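PDB 2IX4: 3-oxoacyl-[acyl-carrier-protein] synthase from Arabidopsis thaliana, which catalyses the condensation reactions of mitochondrial fatty acid synthesis, lengthening acyl chains by two carbons taken from malonyl-ACP. Local coordinates for residues 320-325 with 352-357; 221-226 with 244-249; 8-13 with 368-373; 177-182 with 359-364; 315-320 with 413-418. All coordinates share one frame; numbering follows the deposited sequence.

Overall arrangement
Four of the contacts border the buried active site, and interaction 3 is tied to it through Glu368 and the potassium ion. Interaction 4 lies about 5 Å from the centre of the chain and joins the acylated Cys179 to the loop of His359. Interactions 1 and 5 share His320, with centres about 11 Å apart, and interactions 3 and 5 both reach the potassium ion and the large mixed sheet. Interaction 2, about 10 Å from interaction 1 and about 22 Å from interaction 3 between centres, borders the site through Phe246. Along the chain, interaction 2 closes before interaction 1 opens, and interactions 1, 2 and 4 are nested within the loop closed by interaction 3. The catalytic groups thus come from segments remote in sequence.

Interaction 1: residues 320-325 with 352-357; sequences HATSTP and STKGAT
Lys354 lays its aliphatic chain alongside Thr322, the two side chains pointing the same way, with Lys354 CD 3.7 Å from Thr322 CG2. The chain runs nearly straight until its last torsion, where a turn (chi4 67°) swings the ammonium group onto the backbone of His320. There Lys354 NZ donates to His320 O over 2.8 Å, in the carbonyl plane and on a lone pair, with a C=O...N angle of 132°. Besides this carbonyl, NZ has a charged partner, Glu368, in a salt bridge. A water also joins the site, 2.7 Å from His320 ND1 and weakly bonded to NZ. Lys354 is thus a second-shell residue of the Cys-His-His site of beta-ketoacyl-ACP synthases, next to His320, a predicted catalytic residue. An alanine in place of Lys354 would probably leave His320 O and the carboxylate of Glu368 without their shared donor and open a gap beside the methyl of Thr322. At Ala321, the residue after His320, the carbonyl O accepts from Ser352 OG at 2.6 Å, again in the carbonyl plane. The same hydroxyl accepts a weak capping bond from Lys354 N (3.4 Å) ahead of helix 354-357.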
# COMPACT_ATOMS: atom_id res chain seq x y z
N HIS A 320 -20.77 0.27 2.98
CA HIS A 320 -19.66 -0.62 3.36
C HIS A 320 -20.18 -1.79 4.18
O HIS A 320 -19.68 -2.91 4.04
CB HIS A 320 -18.57 0.13 4.12
CG HIS A 320 -17.40 -0.73 4.50
ND1 HIS A 320 -16.58 -1.32 3.57
CD2 HIS A 320 -16.93 -1.11 5.71
CE1 HIS A 320 -15.65 -2.02 4.18
NE2 HIS A 320 -15.83 -1.91 5.49
N ALA A 321 -21.18 -1.51 5.01
CA ALA A 321 -21.78 -2.45 5.97
C ALA A 321 -21.40 -3.92 5.76
O ALA A 321 -21.84 -4.57 4.81
CB ALA A 321 -23.30 -2.28 5.99
N THR A 322 -20.59 -4.42 6.69
CA THR A 322 -19.97 -5.73 6.61
C THR A 322 -20.72 -6.82 7.37
O THR A 322 -20.31 -7.98 7.35
CB THR A 322 -18.52 -5.68 7.16
OG1 THR A 322 -18.55 -5.28 8.53
CG2 THR A 322 -17.68 -4.69 6.37
N SER A 323 -21.83 -6.44 8.02
CA SER A 323 -22.61 -7.34 8.89
C SER A 323 -22.06 -7.36 10.32
O SER A 323 -22.01 -8.42 10.97
CB SER A 323 -22.74 -8.75 8.31
OG SER A 323 -23.74 -9.50 8.99
N THR A 324 -21.65 -6.19 10.81
CA THR A 324 -21.13 -6.05 12.16
C THR A 324 -22.04 -5.15 12.99
O THR A 324 -22.47 -4.10 12.51
CB THR A 324 -19.69 -5.48 12.16
OG1 THR A 324 -19.68 -4.20 11.51
CG2 THR A 324 -18.75 -6.43 11.43
N PRO A 325 -22.36 -5.57 14.23
CA PRO A 325 -23.26 -4.82 15.12
C PRO A 325 -22.99 -3.32 15.22
O PRO A 325 -23.90 -2.52 14.98
CB PRO A 325 -23.06 -5.50 16.48
CG PRO A 325 -22.72 -6.89 16.13
CD PRO A 325 -21.90 -6.82 14.88
N SER A 352 -26.16 -2.97 1.08
CA SER A 352 -24.84 -3.58 1.14
C SER A 352 -24.89 -4.93 0.42
O SER A 352 -25.78 -5.74 0.66
CB SER A 352 -24.38 -3.78 2.58
OG SER A 352 -23.19 -4.55 2.60
N THR A 353 -23.91 -5.15 -0.46
CA THR A 353 -23.86 -6.38 -1.25
C THR A 353 -23.00 -7.47 -0.59
O THR A 353 -22.79 -8.54 -1.17
CB THR A 353 -23.36 -6.09 -2.69
OG1 THR A 353 -22.25 -5.19 -2.65
CG2 THR A 353 -24.46 -5.47 -3.52
N LYS A 354 -22.54 -7.19 0.63
CA LYS A 354 -21.68 -8.12 1.37
C LYS A 354 -22.42 -9.36 1.90
O LYS A 354 -21.78 -10.35 2.28
CB LYS A 354 -20.94 -7.40 2.49
CG LYS A 354 -19.80 -6.51 1.99
CD LYS A 354 -18.88 -6.07 3.12
CE LYS A 354 -17.67 -5.31 2.62
NZ LYS A 354 -18.03 -3.98 2.04
N GLY A 355 -23.75 -9.30 1.95
CA GLY A 355 -24.55 -10.50 2.24
C GLY A 355 -24.33 -11.58 1.19
O GLY A 355 -24.39 -12.77 1.49
N ALA A 356 -24.05 -11.15 -0.05
CA ALA A 356 -23.87 -12.04 -1.20
C ALA A 356 -22.42 -12.43 -1.46
O ALA A 356 -22.11 -13.60 -1.71
CB ALA A 356 -24.47 -11.40 -2.44
N THR A 357 -21.52 -11.44 -1.42
CA THR A 357 -20.11 -11.65 -1.75
C THR A 357 -19.26 -11.99 -0.53
O THR A 357 -18.16 -12.53 -0.67
CB THR A 357 -19.49 -10.40 -2.40
OG1 THR A 357 -19.59 -9.29 -1.50
CG2 THR A 357 -20.18 -10.07 -3.72
O HOH W 1 -15.94 -1.73 0.96

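Interaction 2: residues 221-226 with 244-249; sequences SRALST and DGFVIG
The ring of Phe246 takes the methyl CD2 of Leu224 over one face, a CH-pi contact with that carbon 3.9 Å from the ring centroid and 28° off the normal. Ala223 CB meets the ring at CE2, 3.7 Å away. The second flat group, the Asp244 carboxylate, is gripped through both oxygens. Ser225 OG donates to Asp244 OD1 at 2.8 Å, on the syn side and close to the carboxylate plane, whereas Thr226 N reaches Asp244 OD2 from above that plane at 2.9 Å. These two bonds fix the rotation of the carboxylate, and a water links OD2 to Thr226 OG1. Leu224 also presses on Ile248, and its CD2 stands 3.5 Å from Ile248 CG1, tighter than usual packing. Between the side chains the backbones form a single bridge: Phe246 N donates to Ala223 O and Ser225 N to Phe246 O, each over 2.9 Å. Gly245 passes so near Ala223 and Leu224 that any CB would clash with their backbone, and its phi of 126° likewise favours a residue without one. Phe246 in turn meets the ring of His359 edge-to-face; the nearest atoms of its side chain and the bound hexanoyl group are about 5 Å apart. Two parts of the one long irregular connection from helix 212-220 to strand 251-259 are thus bridged, placing Phe246 beside the predicted catalytic His359, consistent with a place in the active-site wall.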
# COMPACT_ATOMS: atom_id res chain seq x y z
N SER A 221 -9.72 -11.09 16.77
CA SER A 221 -10.13 -9.69 16.78
C SER A 221 -11.63 -9.55 17.04
O SER A 221 -12.14 -8.43 17.21
CB SER A 221 -9.78 -9.01 15.45
OG SER A 221 -8.37 -8.85 15.32
N ARG A 222 -12.33 -10.69 17.07
CA ARG A 222 -13.79 -10.75 17.25
C ARG A 222 -14.52 -10.01 16.12
O ARG A 222 -15.52 -9.33 16.34
CB ARG A 222 -14.19 -10.23 18.64
CG ARG A 222 -13.62 -11.05 19.78
CD ARG A 222 -13.56 -10.25 21.06
NE ARG A 222 -13.01 -11.04 22.17
CZ ARG A 222 -12.82 -10.58 23.40
NH1 ARG A 222 -13.13 -9.33 23.71
NH2 ARG A 222 -12.32 -11.38 24.34
N ALA A 223 -14.00 -10.18 14.91
CA ALA A 223 -14.53 -9.48 13.75
C ALA A 223 -15.43 -10.35 12.88
O ALA A 223 -16.18 -9.84 12.05
CB ALA A 223 -13.38 -8.91 12.92
N LEU A 224 -15.35 -11.67 13.08
CA LEU A 224 -16.04 -12.64 12.21
C LEU A 224 -17.34 -13.20 12.77
O LEU A 224 -17.51 -13.32 13.99
CB LEU A 224 -15.10 -13.79 11.84
CG LEU A 224 -13.80 -13.49 11.08
CD1 LEU A 224 -13.12 -14.78 10.64
CD2 LEU A 224 -14.05 -12.60 9.87
N SER A 225 -18.24 -13.55 11.86
CA SER A 225 -19.49 -14.25 12.18
C SER A 225 -19.19 -15.66 12.69
O SER A 225 -18.38 -16.38 12.10
CB SER A 225 -20.36 -14.34 10.93
OG SER A 225 -21.52 -15.12 11.15
N THR A 226 -19.84 -16.06 13.78
CA THR A 226 -19.59 -17.38 14.40
C THR A 226 -20.85 -18.23 14.65
O THR A 226 -20.76 -19.46 14.66
CB THR A 226 -18.81 -17.27 15.74
OG1 THR A 226 -19.66 -16.72 16.75
CG2 THR A 226 -17.56 -16.40 15.58
N ASP A 244 -23.55 -10.74 13.43
CA ASP A 244 -22.57 -11.04 14.48
C ASP A 244 -21.10 -11.02 14.00
O ASP A 244 -20.24 -11.67 14.59
CB ASP A 244 -22.91 -12.38 15.17
CG ASP A 244 -22.56 -13.60 14.33
OD1 ASP A 244 -22.75 -13.58 13.09
OD2 ASP A 244 -22.08 -14.59 14.92
N GLY A 245 -20.84 -10.26 12.94
CA GLY A 245 -19.49 -10.13 12.39
C GLY A 245 -19.49 -10.45 10.91
O GLY A 245 -20.44 -11.04 10.41
N PHE A 246 -18.43 -10.06 10.20
CA PHE A 246 -18.39 -10.31 8.77
C PHE A 246 -17.92 -11.72 8.40
O PHE A 246 -17.42 -12.46 9.25
CB PHE A 246 -17.63 -9.21 7.99
CG PHE A 246 -16.15 -9.16 8.26
CD1 PHE A 246 -15.26 -9.97 7.54
CD2 PHE A 246 -15.63 -8.25 9.18
CE1 PHE A 246 -13.89 -9.90 7.77
CE2 PHE A 246 -14.26 -8.17 9.41
CZ PHE A 246 -13.39 -9.00 8.70
N VAL A 247 -18.12 -12.08 7.14
CA VAL A 247 -17.69 -13.36 6.61
C VAL A 247 -16.60 -13.04 5.60
O VAL A 247 -16.84 -12.28 4.66
CB VAL A 247 -18.86 -14.10 5.93
CG1 VAL A 247 -18.39 -15.40 5.29
CG2 VAL A 247 -19.98 -14.38 6.94
N ILE A 248 -15.41 -13.60 5.81
CA ILE A 248 -14.26 -13.36 4.93
C ILE A 248 -14.57 -13.89 3.53
O ILE A 248 -15.06 -15.01 3.38
CB ILE A 248 -12.94 -14.00 5.46
CG1 ILE A 248 -12.55 -13.41 6.82
CG2 ILE A 248 -11.79 -13.78 4.50
CD1 ILE A 248 -11.30 -14.03 7.43
N GLY A 249 -14.31 -13.07 2.53
CA GLY A 249 -14.45 -13.47 1.13
C GLY A 249 -13.14 -13.25 0.40
O GLY A 249 -12.18 -12.76 0.98
O HOH W 2 -20.78 -14.30 17.06

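Interaction 3: residues 8-13 with 368-373; sequences LGMVTP and EAIFSI. With K (potassium ion), chain D.
Met10 places CG between its backbone N and carbonyl carbon (chi1 72°) and then bends at the last torsion (chi3 -45°), which carries its methyl to the ring of Phe371. Met10 CE ends 3.6 Å from Phe371 CE2, the two side chains crossing at about a right angle. On the way, the thioether passes alongside Ile370, the two side chains running in opposite senses, with Met10 SD 3.8 Å from Ile370 CG2. The other branch of Ile370 runs out to the strand, where its CD1 stands 3.4 Å from Gly9 O. Leu8 also points toward the helix and meets it about one turn further on, its CD2 4.0 Å from Ile373 CD1. Strand 8-12 and helix 368-373 are thereby held with their axes 9.5 Å apart at closest approach, directed 131° from each other. This is a helix packed on the mixed sheet of the thiolase-type fold, and Val18 of helix 18-26 and Ile255 of the neighbouring strand also line the seam. Within the helix, Glu368 O takes two donors, the amide and the hydroxyl of Ser372. Glu368 turns away from the strand, and its OE1 binds the potassium ion at 2.7 Å while OE2 pairs with Lys354. No hydrogen bond crosses the contact: the side chains meet through hydrocarbon and sulfur, with Gly9 O the one polar atom that a methyl of the helix touches, and the helix keeps its carboxylate for the metal and Lys354.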
# COMPACT_ATOMS: atom_id res chain seq x y z
N LEU A 8 -14.59 -3.07 -17.33
CA LEU A 8 -14.87 -3.70 -16.03
C LEU A 8 -14.40 -5.15 -16.02
O LEU A 8 -14.55 -5.87 -17.02
CB LEU A 8 -16.36 -3.63 -15.70
CG LEU A 8 -17.12 -2.29 -15.69
CD1 LEU A 8 -18.60 -2.53 -15.48
CD2 LEU A 8 -16.59 -1.34 -14.63
N GLY A 9 -13.83 -5.58 -14.90
CA GLY A 9 -13.35 -6.95 -14.76
C GLY A 9 -13.38 -7.40 -13.32
O GLY A 9 -13.02 -6.63 -12.42
N MET A 10 -13.81 -8.63 -13.08
CA MET A 10 -13.87 -9.15 -11.70
C MET A 10 -13.89 -10.67 -11.62
O MET A 10 -14.30 -11.36 -12.56
CB MET A 10 -15.07 -8.55 -10.95
CG MET A 10 -16.44 -9.08 -11.38
SD MET A 10 -17.82 -7.95 -11.10
CE MET A 10 -17.48 -7.37 -9.44
N VAL A 11 -13.42 -11.17 -10.48
CA VAL A 11 -13.55 -12.57 -10.10
C VAL A 11 -13.96 -12.59 -8.63
O VAL A 11 -13.25 -12.09 -7.77
CB VAL A 11 -12.26 -13.40 -10.41
CG1 VAL A 11 -11.00 -12.74 -9.85
CG2 VAL A 11 -12.39 -14.84 -9.93
N THR A 12 -15.15 -13.14 -8.37
CA THR A 12 -15.77 -13.05 -7.04
C THR A 12 -16.33 -14.41 -6.60
O THR A 12 -16.35 -15.35 -7.40
CB THR A 12 -16.93 -12.00 -7.02
OG1 THR A 12 -18.04 -12.49 -7.79
CG2 THR A 12 -16.48 -10.65 -7.56
N PRO A 13 -16.79 -14.52 -5.33
CA PRO A 13 -17.52 -15.72 -4.90
C PRO A 13 -18.84 -15.98 -5.63
O PRO A 13 -19.44 -17.04 -5.45
CB PRO A 13 -17.77 -15.45 -3.41
CG PRO A 13 -16.72 -14.46 -3.03
CD PRO A 13 -16.63 -13.57 -4.22
N GLU A 368 -17.17 -3.42 -5.23
CA GLU A 368 -18.38 -2.66 -4.93
C GLU A 368 -18.48 -1.36 -5.74
O GLU A 368 -19.58 -0.85 -5.97
CB GLU A 368 -18.49 -2.44 -3.43
CG GLU A 368 -18.78 -3.75 -2.69
CD GLU A 368 -18.40 -3.74 -1.22
OE1 GLU A 368 -18.22 -2.65 -0.63
OE2 GLU A 368 -18.29 -4.85 -0.65
N ALA A 369 -17.33 -0.84 -6.19
CA ALA A 369 -17.32 0.27 -7.14
C ALA A 369 -17.86 -0.20 -8.49
O ALA A 369 -18.60 0.53 -9.15
CB ALA A 369 -15.91 0.85 -7.29
N ILE A 370 -17.49 -1.41 -8.88
CA ILE A 370 -18.02 -2.03 -10.10
C ILE A 370 -19.54 -2.21 -10.01
O ILE A 370 -20.26 -1.90 -10.96
CB ILE A 370 -17.30 -3.37 -10.41
CG1 ILE A 370 -15.84 -3.09 -10.80
CG2 ILE A 370 -18.01 -4.15 -11.52
CD1 ILE A 370 -14.92 -4.32 -10.87
N PHE A 371 -20.03 -2.67 -8.85
CA PHE A 371 -21.47 -2.79 -8.61
C PHE A 371 -22.17 -1.45 -8.76
O PHE A 371 -23.27 -1.37 -9.33
CB PHE A 371 -21.77 -3.40 -7.23
CG PHE A 371 -21.37 -4.85 -7.08
CD1 PHE A 371 -21.21 -5.40 -5.81
CD2 PHE A 371 -21.16 -5.66 -8.19
CE1 PHE A 371 -20.85 -6.73 -5.64
CE2 PHE A 371 -20.80 -7.00 -8.04
CZ PHE A 371 -20.64 -7.53 -6.76
N SER A 372 -21.55 -0.39 -8.25
CA SER A 372 -22.07 0.97 -8.34
C SER A 372 -22.10 1.49 -9.78
O SER A 372 -23.07 2.13 -10.20
CB SER A 372 -21.27 1.92 -7.44
OG SER A 372 -21.31 1.48 -6.09
N ILE A 373 -21.03 1.22 -10.53
CA ILE A 373 -20.96 1.56 -11.96
C ILE A 373 -22.03 0.80 -12.75
O ILE A 373 -22.66 1.36 -13.65
CB ILE A 373 -19.55 1.27 -12.55
CG1 ILE A 373 -18.49 2.17 -11.89
CG2 ILE A 373 -19.53 1.45 -14.07
CD1 ILE A 373 -17.08 1.59 -11.91
K K D . -19.24 -0.13 -0.67

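Interaction 4: residues 177-182 with 359-364; sequences TACATG and HLLGAA. With 6NA (hexanoic acid), chain C.
Cysteine nucleophile and histidine meet here at the heart of a ketosynthase active site, where Cys179 sits just before the buried helix 181-195. Cys179 SG is bonded covalently to C of the hexanoyl group at 1.7 Å, so the contact captures the acyl-enzyme. The hexanoyl oxygen receives a weak hydrogen bond from Cys179 N at 3.1 Å and a hydrogen bond from Phe419 N, a pair of backbone donors consistent with the oxyanion hole of this family. His359, a predicted catalytic residue, brings NE2 to 3.4 Å from Cys179 SG, with the sulfur set obliquely to the ring. Leu361 CD2 rests over the centre of one face of that imidazole, 3.9 Å above its plane, and also touches the sulfur. Behind the nucleophile, Thr181 keeps the turn in shape: its hydroxyl donates to Ala178 O at 2.6 Å and accepts from Thr177 N. At Gly182 a CB would be tight against Gly362 O. Gly362 in turn has its N held by Glu207, another pocket residue. The far end of the acyl chain is met by Leu361, whose CB lies 3.7 Å from the terminal methyl C6.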
# COMPACT_ATOMS: atom_id res chain seq x y z
N THR A 177 -4.72 0.16 2.19
CA THR A 177 -5.44 0.85 3.26
C THR A 177 -6.45 -0.11 3.89
O THR A 177 -7.60 0.27 4.14
CB THR A 177 -6.17 2.10 2.72
OG1 THR A 177 -6.88 1.75 1.53
CG2 THR A 177 -5.18 3.22 2.40
N ALA A 178 -6.01 -1.34 4.16
CA ALA A 178 -6.85 -2.40 4.71
C ALA A 178 -8.09 -2.66 3.85
O ALA A 178 -7.96 -2.94 2.65
CB ALA A 178 -7.24 -2.09 6.18
N CYS A 179 -9.28 -2.56 4.43
CA CYS A 179 -10.50 -2.87 3.69
C CYS A 179 -10.99 -1.75 2.76
O CYS A 179 -12.00 -1.89 2.08
CB CYS A 179 -11.60 -3.35 4.64
SG CYS A 179 -11.13 -4.86 5.54
N ALA A 180 -10.24 -0.64 2.73
CA ALA A 180 -10.49 0.43 1.76
C ALA A 180 -9.51 0.38 0.58
O ALA A 180 -9.55 1.24 -0.30
CB ALA A 180 -10.43 1.79 2.45
N THR A 181 -8.65 -0.64 0.58
CA THR A 181 -7.55 -0.78 -0.38
C THR A 181 -7.99 -0.60 -1.83
O THR A 181 -7.39 0.19 -2.57
CB THR A 181 -6.81 -2.13 -0.18
OG1 THR A 181 -6.07 -2.09 1.04
CG2 THR A 181 -5.86 -2.42 -1.33
N GLY A 182 -9.04 -1.31 -2.23
CA GLY A 182 -9.55 -1.24 -3.60
C GLY A 182 -10.10 0.12 -3.98
O GLY A 182 -10.06 0.52 -5.14
N HIS A 359 -17.14 -10.30 2.82
CA HIS A 359 -16.19 -9.19 2.88
C HIS A 359 -14.92 -9.53 2.09
O HIS A 359 -14.08 -10.32 2.56
CB HIS A 359 -15.84 -8.87 4.34
CG HIS A 359 -15.21 -7.52 4.52
ND1 HIS A 359 -14.61 -6.83 3.50
CD2 HIS A 359 -15.06 -6.76 5.63
CE1 HIS A 359 -14.13 -5.69 3.96
NE2 HIS A 359 -14.39 -5.62 5.25
N LEU A 360 -14.78 -8.94 0.91
CA LEU A 360 -13.64 -9.22 0.03
C LEU A 360 -12.37 -8.47 0.45
O LEU A 360 -11.37 -8.48 -0.28
CB LEU A 360 -13.96 -8.95 -1.44
CG LEU A 360 -15.07 -9.73 -2.17
CD1 LEU A 360 -14.75 -9.80 -3.65
CD2 LEU A 360 -15.28 -11.13 -1.62
N LEU A 361 -12.43 -7.81 1.61
CA LEU A 361 -11.28 -7.16 2.24
C LEU A 361 -10.62 -6.11 1.32
O LEU A 361 -11.24 -5.10 1.01
CB LEU A 361 -10.28 -8.21 2.77
CG LEU A 361 -10.79 -9.25 3.78
CD1 LEU A 361 -9.69 -10.24 4.16
CD2 LEU A 361 -11.37 -8.61 5.04
N GLY A 362 -9.39 -6.36 0.88
CA GLY A 362 -8.68 -5.45 -0.03
C GLY A 362 -9.34 -5.27 -1.38
O GLY A 362 -9.12 -4.27 -2.06
N ALA A 363 -10.16 -6.25 -1.78
CA ALA A 363 -10.86 -6.19 -3.06
C ALA A 363 -12.28 -5.61 -2.95
O ALA A 363 -12.90 -5.30 -3.96
CB ALA A 363 -10.90 -7.57 -3.70
N ALA A 364 -12.77 -5.47 -1.72
CA ALA A 364 -14.14 -5.03 -1.45
C ALA A 364 -14.49 -3.70 -2.12
O ALA A 364 -15.52 -3.59 -2.78
CB ALA A 364 -14.39 -4.95 0.05
CA 6NA C . -9.79 -5.51 7.88
C 6NA C . -10.35 -4.43 6.99
O 6NA C . -10.25 -3.26 7.31
CB 6NA C . -8.29 -5.65 7.61
CG 6NA C . -8.04 -6.57 6.41
CD 6NA C . -7.01 -5.96 5.47
C6 6NA C . -7.35 -6.27 4.03
O HOH W 3 -11.26 -2.58 -0.36

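Interaction 5: residues 315-320 with 413-418; sequences DYVNAH and MSNSFG. With K (potassium ion), chain D.
His320 and Phe417 lie alongside each other with their side chains running in opposite senses, their ring centroids 5.2 Å apart and their planes inclined obliquely, at 62°. The imidazole reaches across the neighbouring segment because chi1 (-179°) turns CG away from the backbone N, and it covers the backbone there: Phe417 N lies 3.4 Å above the plane of the His320 ring, over its centre. Phe417 CD2 packs beside His320 CB. In the ring plane, at the edge, sits the water bonded to ND1, which is also hydrogen-bonded to Ser416 OG. Were His320 a glycine, the Phe417 amide would probably lose the ring that covers it and the water its ring partner. Before the ring in sequence, strand 316-318 runs parallel to strand 413-418 in the large mixed sheet, their axes 21° apart, bridged at Val317 with Met413 and at Asn318 with Ser414. Asn318 N donates to Met413 O over 2.8 Å, flanked by bonds from Met413 N to Tyr316 O and from Asn415 N to Asn318 O. Val317 and Met413 share one face of the sheet, while Asn318 and Ser414 turn to the other, where the potassium ion lies. Asn318 OD1 binds the metal at 2.9 Å and Ser414 OG at 3.0 Å. Backbone oxygens of Asn318, Ala319 and Asn415 add to the shell, Asn415 O being the nearest of the five at 2.6 Å, and Glu368 completes it. Asn318 ND2, on the other arm of the amide, donates to Tyr316 OH at 3.0 Å, and that hydroxyl is also hydrogen-bonded to Ser351.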
# COMPACT_ATOMS: atom_id res chain seq x y z
N ASP A 315 -28.59 8.96 -6.21
CA ASP A 315 -29.63 7.96 -6.43
C ASP A 315 -29.40 6.67 -5.64
O ASP A 315 -30.34 6.12 -5.07
CB ASP A 315 -29.75 7.64 -7.93
CG ASP A 315 -30.33 8.80 -8.72
OD1 ASP A 315 -30.97 9.69 -8.13
OD2 ASP A 315 -30.14 8.81 -9.95
N TYR A 316 -28.15 6.20 -5.62
CA TYR A 316 -27.82 4.92 -4.98
C TYR A 316 -26.54 4.98 -4.15
O TYR A 316 -25.53 5.54 -4.58
CB TYR A 316 -27.73 3.80 -6.02
CG TYR A 316 -27.23 2.48 -5.47
CD1 TYR A 316 -27.95 1.79 -4.49
CD2 TYR A 316 -26.03 1.93 -5.92
CE1 TYR A 316 -27.48 0.59 -3.96
CE2 TYR A 316 -25.55 0.72 -5.40
CZ TYR A 316 -26.29 0.06 -4.42
OH TYR A 316 -25.83 -1.13 -3.90
N VAL A 317 -26.59 4.40 -2.96
CA VAL A 317 -25.41 4.26 -2.11
C VAL A 317 -25.15 2.77 -1.86
O VAL A 317 -26.00 2.07 -1.30
CB VAL A 317 -25.56 5.02 -0.77
CG1 VAL A 317 -24.42 4.68 0.19
CG2 VAL A 317 -25.62 6.53 -1.00
N ASN A 318 -23.99 2.29 -2.30
CA ASN A 318 -23.54 0.96 -1.93
C ASN A 318 -22.75 1.08 -0.62
O ASN A 318 -21.60 1.52 -0.62
CB ASN A 318 -22.72 0.31 -3.05
CG ASN A 318 -22.35 -1.13 -2.76
OD1 ASN A 318 -21.41 -1.40 -2.02
ND2 ASN A 318 -23.08 -2.07 -3.35
N ALA A 319 -23.39 0.71 0.48
CA ALA A 319 -22.82 0.86 1.82
C ALA A 319 -21.66 -0.10 2.06
O ALA A 319 -21.55 -1.14 1.40
CB ALA A 319 -23.90 0.65 2.88
N HIS A 320 -20.77 0.27 2.98
CA HIS A 320 -19.66 -0.62 3.36
C HIS A 320 -20.18 -1.79 4.18
O HIS A 320 -19.68 -2.91 4.04
CB HIS A 320 -18.57 0.13 4.12
CG HIS A 320 -17.40 -0.73 4.50
ND1 HIS A 320 -16.58 -1.32 3.57
CD2 HIS A 320 -16.93 -1.11 5.71
CE1 HIS A 320 -15.65 -2.02 4.18
NE2 HIS A 320 -15.83 -1.91 5.49
N MET A 413 -22.78 6.16 -5.22
CA MET A 413 -21.68 6.36 -4.28
C MET A 413 -21.35 5.05 -3.57
O MET A 413 -22.26 4.30 -3.18
CB MET A 413 -22.03 7.46 -3.28
CG MET A 413 -20.98 7.71 -2.19
SD MET A 413 -21.46 8.97 -1.00
CE MET A 413 -21.05 10.46 -1.90
N SER A 414 -20.06 4.77 -3.39
CA SER A 414 -19.61 3.55 -2.73
C SER A 414 -18.64 3.84 -1.59
O SER A 414 -17.58 4.44 -1.80
CB SER A 414 -18.96 2.61 -3.76
OG SER A 414 -18.64 1.35 -3.17
N ASN A 415 -19.01 3.43 -0.38
CA ASN A 415 -18.19 3.62 0.82
C ASN A 415 -17.30 2.41 1.11
O ASN A 415 -17.74 1.26 0.96
CB ASN A 415 -19.09 3.86 2.03
CG ASN A 415 -19.88 5.15 1.94
OD1 ASN A 415 -19.56 6.04 1.15
ND2 ASN A 415 -20.91 5.27 2.77
N SER A 416 -16.06 2.67 1.52
CA SER A 416 -15.14 1.62 1.97
C SER A 416 -14.34 2.10 3.17
O SER A 416 -13.63 3.10 3.08
CB SER A 416 -14.19 1.21 0.85
OG SER A 416 -14.89 0.84 -0.32
N PHE A 417 -14.46 1.38 4.29
CA PHE A 417 -13.77 1.74 5.53
C PHE A 417 -12.83 0.61 5.97
O PHE A 417 -13.15 -0.57 5.80
CB PHE A 417 -14.77 2.05 6.65
CG PHE A 417 -15.96 2.88 6.21
CD1 PHE A 417 -15.80 4.06 5.49
CD2 PHE A 417 -17.25 2.48 6.55
CE1 PHE A 417 -16.90 4.82 5.09
CE2 PHE A 417 -18.35 3.23 6.16
CZ PHE A 417 -18.18 4.40 5.43
N GLY A 418 -11.68 0.96 6.53
CA GLY A 418 -10.69 -0.04 6.94
C GLY A 418 -10.13 0.15 8.34
O GLY A 418 -10.35 1.18 8.97
K K D . -19.24 -0.13 -0.67
O HOH W 1 -15.94 -1.73 0.96